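Methane monooxygenase regulatory protein B (Methylococcus capsulatus, PDB 4GAM) probably regulates soluble methane monooxygenase by binding its hydroxylase component, as other members of the MmoB/DmpM family do with their oxygenases. Local coordinates at residues L40-S45 with W77-N82; G83-D88 with F123-E128; F100-F105 with A116-N121. All blocks are in the same frame, centred on the assembly; numbering follows the deposited sequence.

Contact 1: residues L40-S45 with W77-N82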
# COMPACT_ATOMS: atom_id res chain seq x y z
N LEU D 40 -25.68 -8.72 2.93
CA LEU D 40 -24.45 -8.12 2.46
C LEU D 40 -23.59 -7.68 3.65
O LEU D 40 -24.07 -6.99 4.55
CB LEU D 40 -24.75 -6.93 1.55
CG LEU D 40 -23.57 -6.27 0.85
CD1 LEU D 40 -22.69 -7.32 0.18
CD2 LEU D 40 -24.07 -5.25 -0.16
N VAL D 41 -22.34 -8.11 3.66
CA VAL D 41 -21.40 -7.71 4.71
C VAL D 41 -20.33 -6.81 4.12
O VAL D 41 -19.56 -7.22 3.25
CB VAL D 41 -20.73 -8.92 5.37
CG1 VAL D 41 -19.58 -8.47 6.26
CG2 VAL D 41 -21.74 -9.73 6.17
N LEU D 42 -20.27 -5.57 4.61
CA LEU D 42 -19.32 -4.59 4.10
C LEU D 42 -18.35 -4.10 5.17
O LEU D 42 -18.75 -3.57 6.21
CB LEU D 42 -20.07 -3.40 3.47
CG LEU D 42 -20.98 -3.75 2.29
CD1 LEU D 42 -21.72 -2.52 1.80
CD2 LEU D 42 -20.20 -4.39 1.16
N LYS D 43 -17.06 -4.30 4.90
CA LYS D 43 -15.99 -3.95 5.84
C LYS D 43 -15.94 -2.45 6.13
O LYS D 43 -16.02 -1.63 5.21
CB LYS D 43 -14.65 -4.42 5.26
CG LYS D 43 -13.49 -4.40 6.23
CD LYS D 43 -12.21 -4.85 5.53
CE LYS D 43 -11.05 -4.95 6.50
NZ LYS D 43 -9.75 -5.15 5.81
N LYS D 44 -15.82 -2.10 7.41
CA LYS D 44 -15.84 -0.70 7.84
C LYS D 44 -14.60 0.08 7.42
O LYS D 44 -13.55 -0.02 8.06
CB LYS D 44 -16.03 -0.60 9.36
CG LYS D 44 -17.36 0.00 9.78
CD LYS D 44 -17.34 0.55 11.20
CE LYS D 44 -17.54 2.06 11.22
NZ LYS D 44 -16.39 2.80 10.62
N SER D 45 -14.74 0.87 6.36
CA SER D 45 -13.65 1.70 5.87
C SER D 45 -14.19 3.03 5.35
O SER D 45 -15.40 3.28 5.42
CB SER D 45 -12.88 0.98 4.75
OG SER D 45 -13.67 0.89 3.57
N TRP D 77 -20.38 -3.69 8.47
CA TRP D 77 -21.78 -3.33 8.37
C TRP D 77 -22.60 -4.54 7.96
O TRP D 77 -22.34 -5.16 6.92
CB TRP D 77 -21.97 -2.20 7.36
CG TRP D 77 -21.25 -0.95 7.74
CD1 TRP D 77 -20.07 -0.50 7.23
CD2 TRP D 77 -21.66 -0.00 8.73
NE1 TRP D 77 -19.72 0.68 7.83
CE2 TRP D 77 -20.67 1.01 8.76
CE3 TRP D 77 -22.75 0.10 9.59
CZ2 TRP D 77 -20.76 2.10 9.61
CZ3 TRP D 77 -22.83 1.18 10.44
CH2 TRP D 77 -21.84 2.17 10.45
N TRP D 78 -23.58 -4.88 8.78
CA TRP D 78 -24.47 -5.98 8.47
C TRP D 78 -25.70 -5.43 7.74
O TRP D 78 -26.57 -4.82 8.34
CB TRP D 78 -24.87 -6.70 9.76
CG TRP D 78 -25.68 -7.94 9.56
CD1 TRP D 78 -25.22 -9.21 9.36
CD2 TRP D 78 -27.11 -8.03 9.57
NE1 TRP D 78 -26.27 -10.08 9.23
CE2 TRP D 78 -27.44 -9.39 9.36
CE3 TRP D 78 -28.14 -7.10 9.73
CZ2 TRP D 78 -28.77 -9.83 9.31
CZ3 TRP D 78 -29.45 -7.54 9.68
CH2 TRP D 78 -29.75 -8.89 9.47
N ILE D 79 -25.73 -5.64 6.43
CA ILE D 79 -26.82 -5.16 5.58
C ILE D 79 -27.74 -6.31 5.19
O ILE D 79 -27.27 -7.40 4.85
CB ILE D 79 -26.29 -4.47 4.30
CG1 ILE D 79 -25.46 -3.24 4.65
CG2 ILE D 79 -27.41 -4.07 3.38
CD1 ILE D 79 -23.98 -3.47 4.54
N LYS D 80 -29.05 -6.07 5.23
CA LYS D 80 -30.03 -7.08 4.86
C LYS D 80 -31.23 -6.44 4.18
O LYS D 80 -31.85 -5.53 4.73
CB LYS D 80 -30.48 -7.87 6.10
CG LYS D 80 -31.58 -8.89 5.86
CD LYS D 80 -31.42 -10.06 6.82
CE LYS D 80 -32.59 -11.02 6.76
NZ LYS D 80 -32.30 -12.26 7.54
N ALA D 81 -31.55 -6.91 2.98
CA ALA D 81 -32.67 -6.35 2.22
C ALA D 81 -33.52 -7.46 1.62
O ALA D 81 -33.14 -8.63 1.64
CB ALA D 81 -32.16 -5.43 1.13
N ASN D 82 -34.67 -7.08 1.07
CA ASN D 82 -35.57 -8.03 0.43
C ASN D 82 -35.36 -8.10 -1.08
O ASN D 82 -35.56 -7.11 -1.79
CB ASN D 82 -37.03 -7.71 0.75
CG ASN D 82 -37.47 -8.27 2.08
OD1 ASN D 82 -37.45 -7.57 3.10
ND2 ASN D 82 -37.87 -9.53 2.08
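Trp-77 N donates to Leu-42 O at 2.8 Å, the first of four backbone bonds that join the two central strands of a four-stranded antiparallel sheet. Leu-42 N returns a bond to Trp-77 O. One repeat further on, Leu-40 and Ile-79 exchange the same pair of bonds. Between them, Val-41 and Trp-78 form a non-hydrogen-bonded pair, where Val-41 CA approaches Trp-77 O at 3.5 Å in a CA-H...O contact.

Side chains alternate between the two faces. Leu-40, Leu-42, Trp-77 and Ile-79 share one face, and helix 46-63 packs against Leu-42 and Trp-77 there. Leu-42 and Ile-79 meet diagonally at their ends, CD1 to CD1 at 3.7 Å. Leu-40 and Ile-79 touch closer to the backbone, CB to CB at 4.0 Å. Val-41 and Trp-78 occupy the other face. There both pack on the chain of another protein, and Trp-78 also meets Tyr-8 edge-to-face.

The Trp-77 side chain has CG beside its own backbone N (chi1 -61°). This carries the indole past Leu-42 O toward Lys-44, just beyond the end of the strand. The indole N-H is used by Asn-49 OD1. The aliphatic chain of Lys-44 bends at its outer torsions and crosses the indole at a slant, with CE 3.6 Å from Trp-77 CZ2.

Contact 2: residues G83-D88 with F123-E128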
# COMPACT_ATOMS: atom_id res chain seq x y z
N GLY D 83 -34.97 -9.27 -1.57
CA GLY D 83 -34.84 -9.49 -3.00
C GLY D 83 -33.42 -9.34 -3.50
O GLY D 83 -32.80 -10.31 -3.92
N LYS D 84 -32.89 -8.12 -3.45
CA LYS D 84 -31.59 -7.84 -4.04
C LYS D 84 -31.00 -6.48 -3.65
O LYS D 84 -31.72 -5.60 -3.17
CB LYS D 84 -31.69 -7.89 -5.57
CG LYS D 84 -32.53 -6.76 -6.15
CD LYS D 84 -32.57 -6.83 -7.66
CE LYS D 84 -32.62 -5.45 -8.27
NZ LYS D 84 -32.50 -5.52 -9.75
N ILE D 85 -29.70 -6.34 -3.86
CA ILE D 85 -29.00 -5.05 -3.72
C ILE D 85 -28.04 -4.87 -4.89
O ILE D 85 -27.25 -5.76 -5.19
CB ILE D 85 -28.19 -4.97 -2.40
CG1 ILE D 85 -29.06 -5.30 -1.19
CG2 ILE D 85 -27.57 -3.58 -2.25
CD1 ILE D 85 -28.29 -5.36 0.10
N GLU D 86 -28.11 -3.71 -5.54
CA GLU D 86 -27.19 -3.39 -6.62
C GLU D 86 -26.29 -2.21 -6.26
O GLU D 86 -26.74 -1.24 -5.65
CB GLU D 86 -27.95 -3.09 -7.91
CG GLU D 86 -28.77 -4.25 -8.45
CD GLU D 86 -29.38 -3.95 -9.81
OE1 GLU D 86 -30.56 -3.55 -9.86
OE2 GLU D 86 -28.66 -4.11 -10.83
N VAL D 87 -25.02 -2.31 -6.63
CA VAL D 87 -24.07 -1.24 -6.38
C VAL D 87 -23.42 -0.79 -7.69
O VAL D 87 -22.58 -1.49 -8.25
CB VAL D 87 -22.97 -1.68 -5.39
CG1 VAL D 87 -21.97 -0.56 -5.16
CG2 VAL D 87 -23.58 -2.12 -4.08
N ASP D 88 -23.82 0.39 -8.18
CA ASP D 88 -23.15 0.98 -9.33
C ASP D 88 -21.85 1.63 -8.85
O ASP D 88 -21.87 2.54 -8.03
CB ASP D 88 -24.04 2.01 -10.02
CG ASP D 88 -23.43 2.52 -11.32
OD1 ASP D 88 -22.65 1.77 -11.94
OD2 ASP D 88 -23.72 3.67 -11.71
N PHE D 123 -22.03 -4.21 -9.56
CA PHE D 123 -22.12 -5.36 -8.66
C PHE D 123 -23.54 -5.54 -8.11
O PHE D 123 -24.12 -4.62 -7.54
CB PHE D 123 -21.12 -5.21 -7.51
CG PHE D 123 -21.24 -6.28 -6.46
CD1 PHE D 123 -20.57 -7.48 -6.60
CD2 PHE D 123 -22.01 -6.07 -5.32
CE1 PHE D 123 -20.68 -8.47 -5.63
CE2 PHE D 123 -22.12 -7.05 -4.35
CZ PHE D 123 -21.45 -8.25 -4.50
N THR D 124 -24.08 -6.74 -8.27
CA THR D 124 -25.42 -7.03 -7.78
C THR D 124 -25.47 -8.35 -7.01
O THR D 124 -24.85 -9.34 -7.40
CB THR D 124 -26.46 -7.04 -8.93
OG1 THR D 124 -27.50 -7.98 -8.63
CG2 THR D 124 -25.80 -7.42 -10.24
N ILE D 125 -26.20 -8.34 -5.89
CA ILE D 125 -26.42 -9.54 -5.09
C ILE D 125 -27.92 -9.81 -4.97
O ILE D 125 -28.69 -8.92 -4.62
CB ILE D 125 -25.77 -9.43 -3.69
CG1 ILE D 125 -26.24 -10.56 -2.79
CG2 ILE D 125 -26.07 -8.07 -3.07
CD1 ILE D 125 -25.84 -10.39 -1.34
N THR D 126 -28.34 -11.03 -5.29
CA THR D 126 -29.77 -11.33 -5.38
C THR D 126 -30.16 -12.67 -4.76
O THR D 126 -29.32 -13.53 -4.51
CB THR D 126 -30.24 -11.28 -6.85
OG1 THR D 126 -31.52 -11.92 -6.98
CG2 THR D 126 -29.24 -11.98 -7.75
N SER D 127 -31.46 -12.83 -4.52
CA SER D 127 -32.00 -14.04 -3.92
C SER D 127 -32.50 -14.99 -5.01
O SER D 127 -32.90 -16.12 -4.73
CB SER D 127 -33.13 -13.70 -2.95
OG SER D 127 -33.39 -14.78 -2.07
N GLU D 128 -32.47 -14.51 -6.25
CA GLU D 128 -32.89 -15.32 -7.39
C GLU D 128 -31.85 -16.40 -7.68
O GLU D 128 -30.65 -16.13 -7.69
CB GLU D 128 -33.09 -14.45 -8.63
CG GLU D 128 -34.07 -15.05 -9.64
CD GLU D 128 -33.61 -14.91 -11.08
OE1 GLU D 128 -33.09 -13.83 -11.46
OE2 GLU D 128 -33.77 -15.89 -11.85
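An antiparallel strand pair in a three-stranded sheet joins Ile-85 to Ile-125, with 84-88 as an outer strand and 122-126 in the middle. Ile-85 N donates to Ile-125 O at 2.9 Å, and Ile-125 N returns the bond to Ile-85 O. Val-87 and Phe-123 are the next hydrogen-bonded pair. Ser-127 N also donates a hydrogen bond to Gly-83 O, where strand 84-88 begins and 122-126 ends. Thr-126 OG1 accepts from Glu-128 N at 2.9 Å, an ST turn.

Ile-85 and Ile-125 meet on one face, CB to CG2 at 3.8 Å. Val-87 CG2 lies at the edge of the Phe-123 ring, 4.4 Å from CD2. Val-38 of the other sheet packs on both isoleucines.

On the opposite face Glu-86 and Thr-124 run side by side, CG to CB at 3.7 Å. Glu-86 keeps CG beside its backbone N (chi1 -63°) and extends outward to Lys-84. Lys-84 NZ meets Glu-86 OE1 at 2.8 Å, from above the carboxylate plane, in a salt bridge. With an alanine in place of Glu-86, Lys-84 NZ would probably be left without its carboxylate mate, and Thr-124 CB without its CG neighbour. Alternating hydrogen-bonded and non-hydrogen-bonded pairs are typical of antiparallel sheets.

Contact 3: residues F100-F105 with A116-N121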
# COMPACT_ATOMS: atom_id res chain seq x y z
N PHE D 100 -12.58 4.01 -9.76
CA PHE D 100 -13.14 2.96 -8.91
C PHE D 100 -14.01 2.03 -9.74
O PHE D 100 -15.02 2.45 -10.30
CB PHE D 100 -13.98 3.61 -7.81
CG PHE D 100 -13.91 2.90 -6.48
CD1 PHE D 100 -12.80 3.03 -5.67
CD2 PHE D 100 -14.99 2.15 -6.01
CE1 PHE D 100 -12.73 2.41 -4.44
CE2 PHE D 100 -14.93 1.53 -4.78
CZ PHE D 100 -13.80 1.65 -3.99
N ASN D 101 -13.62 0.76 -9.82
CA ASN D 101 -14.43 -0.23 -10.50
C ASN D 101 -15.11 -1.14 -9.49
O ASN D 101 -15.29 -0.76 -8.34
CB ASN D 101 -13.60 -1.06 -11.48
CG ASN D 101 -12.27 -1.51 -10.92
OD1 ASN D 101 -12.03 -1.46 -9.72
ND2 ASN D 101 -11.38 -1.96 -11.80
N VAL D 102 -15.52 -2.33 -9.92
CA VAL D 102 -16.10 -3.29 -8.98
C VAL D 102 -15.01 -3.96 -8.16
O VAL D 102 -15.20 -4.31 -7.00
CB VAL D 102 -16.92 -4.38 -9.70
CG1 VAL D 102 -18.36 -3.92 -9.92
CG2 VAL D 102 -16.27 -4.75 -11.02
N TYR D 103 -13.85 -4.13 -8.79
CA TYR D 103 -12.72 -4.79 -8.15
C TYR D 103 -12.09 -3.89 -7.10
O TYR D 103 -11.53 -4.37 -6.11
CB TYR D 103 -11.70 -5.23 -9.20
CG TYR D 103 -12.32 -6.01 -10.34
CD1 TYR D 103 -12.69 -7.34 -10.19
CD2 TYR D 103 -12.53 -5.40 -11.58
CE1 TYR D 103 -13.25 -8.05 -11.24
CE2 TYR D 103 -13.09 -6.10 -12.63
CZ TYR D 103 -13.46 -7.42 -12.45
OH TYR D 103 -14.02 -8.12 -13.50
N ASP D 104 -12.17 -2.58 -7.31
CA ASP D 104 -11.74 -1.64 -6.28
C ASP D 104 -12.74 -1.66 -5.13
O ASP D 104 -12.37 -1.47 -3.98
CB ASP D 104 -11.59 -0.22 -6.83
CG ASP D 104 -10.21 0.04 -7.42
OD1 ASP D 104 -9.21 -0.05 -6.68
OD2 ASP D 104 -10.12 0.36 -8.63
N PHE D 105 -14.00 -1.89 -5.48
CA PHE D 105 -15.09 -1.99 -4.51
C PHE D 105 -15.09 -3.34 -3.80
O PHE D 105 -15.48 -3.46 -2.63
CB PHE D 105 -16.43 -1.73 -5.21
CG PHE D 105 -17.63 -2.01 -4.35
CD1 PHE D 105 -18.06 -1.08 -3.41
CD2 PHE D 105 -18.35 -3.18 -4.50
CE1 PHE D 105 -19.18 -1.33 -2.63
CE2 PHE D 105 -19.47 -3.44 -3.72
CZ PHE D 105 -19.88 -2.51 -2.78
N ALA D 116 -24.05 -13.60 -5.85
CA ALA D 116 -23.37 -12.37 -6.23
C ALA D 116 -22.73 -12.52 -7.60
O ALA D 116 -22.35 -13.63 -8.00
CB ALA D 116 -22.32 -12.00 -5.19
N TYR D 117 -22.61 -11.41 -8.32
CA TYR D 117 -21.98 -11.38 -9.64
C TYR D 117 -21.76 -9.94 -10.10
O TYR D 117 -22.41 -9.02 -9.60
CB TYR D 117 -22.80 -12.15 -10.67
CG TYR D 117 -24.20 -11.61 -10.91
CD1 TYR D 117 -25.25 -11.92 -10.05
CD2 TYR D 117 -24.47 -10.80 -12.01
CE1 TYR D 117 -26.52 -11.43 -10.27
CE2 TYR D 117 -25.74 -10.31 -12.24
CZ TYR D 117 -26.76 -10.62 -11.37
OH TYR D 117 -28.03 -10.14 -11.59
N THR D 118 -20.84 -9.74 -11.04
CA THR D 118 -20.57 -8.41 -11.58
C THR D 118 -20.86 -8.34 -13.07
O THR D 118 -20.33 -9.12 -13.86
CB THR D 118 -19.11 -7.97 -11.33
OG1 THR D 118 -18.22 -8.81 -12.08
CG2 THR D 118 -18.77 -8.05 -9.86
N LEU D 119 -21.72 -7.39 -13.45
CA LEU D 119 -22.02 -7.14 -14.85
C LEU D 119 -21.31 -5.87 -15.29
O LEU D 119 -21.89 -4.79 -15.29
CB LEU D 119 -23.53 -7.01 -15.07
CG LEU D 119 -24.18 -8.06 -15.98
CD1 LEU D 119 -24.00 -9.46 -15.42
CD2 LEU D 119 -25.65 -7.74 -16.19
N GLY D 120 -20.04 -6.01 -15.66
CA GLY D 120 -19.21 -4.85 -15.96
C GLY D 120 -18.75 -4.21 -14.67
O GLY D 120 -18.09 -4.86 -13.85
N ASN D 121 -19.09 -2.94 -14.48
CA ASN D 121 -18.80 -2.25 -13.23
C ASN D 121 -20.04 -2.08 -12.36
O ASN D 121 -20.19 -1.09 -11.64
CB ASN D 121 -18.15 -0.89 -13.50
CG ASN D 121 -16.75 -1.01 -14.05
OD1 ASN D 121 -16.38 -2.03 -14.63
ND2 ASN D 121 -15.95 0.04 -13.87
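Val-102 inserts its two methyl groups against the turn that follows strand 115-118. CG1 rests on the backbone of Asn-121, 3.5 Å from its C atom. CG2 lies 3.4 Å from Gly-120 O. Val-102 CB also meets Thr-118 CG2, at 4.1 Å. Thr-118 turns that methyl inward because CG2 stands anti to its carbonyl carbon, with OG1 between the backbone N and the carbonyl carbon (chi1 66°). A second touch lies beside the valine, where Asn-121 ND2 sits 3.5 Å from Asn-101 CB. No hydrogen bond joins the two segments; they meet by van der Waals contact.

The next shell sets the valine and the asparagine in place. Asn-121 ND2 is bonded to Asp-90 OD1, and the backbone of Asn-121 is bonded to that of Cys-89. Both partners lie at the start of helix 89-96. The Tyr-103 ring lies over Val-102, whose CG2 is 3.8 Å above the ring plane and offset toward the rim. Asn-101 ND2 approaches the edge of the same ring, in its plane.

Asn-101 is the N-cap of the short, weakly bonded helix 102-105. Its OD1 accepts from Asp-104 N at 2.7 Å, with an N-H...O angle of 143° and the donor tilted from the carbonyl plane. This bond ties the cap side chain to the first turn. Asp-104 CB in turn lies over one face of the Phe-100 ring.

Further out, Phe-123 of the neighbouring strand 122-126 packs on both Val-102 and Thr-118. The chain of another protein covers this region. Asp-104 OD2 pairs with a basic side chain of that other chain, and Tyr-103 OH is hydrogen-bonded to one of its polar side chains.

From the N terminus, strand 37-43 leads into helix 46-63 and strand 69-72 before contact 1 closes this loop with strand 76-82. The chain then turns into strand 84-88. Contact 2 closes the next loop, which runs through helix 89-96 to strand 122-126. Contact 3 is nested inside that loop and brings helix 102-105 to the end of strand 115-118. Contact 1 precedes the other two, and none cross. Contact 1 pairs the central strands of the four-stranded sheet, contact 2 an outer strand with the middle one of the three-stranded sheet. Contacts 2 and 3 share the latter, where strands 115-118 and 122-126 are neighbours. The sheets touch, among other points, at Ile-79 CG2 and Ile-85 CD1.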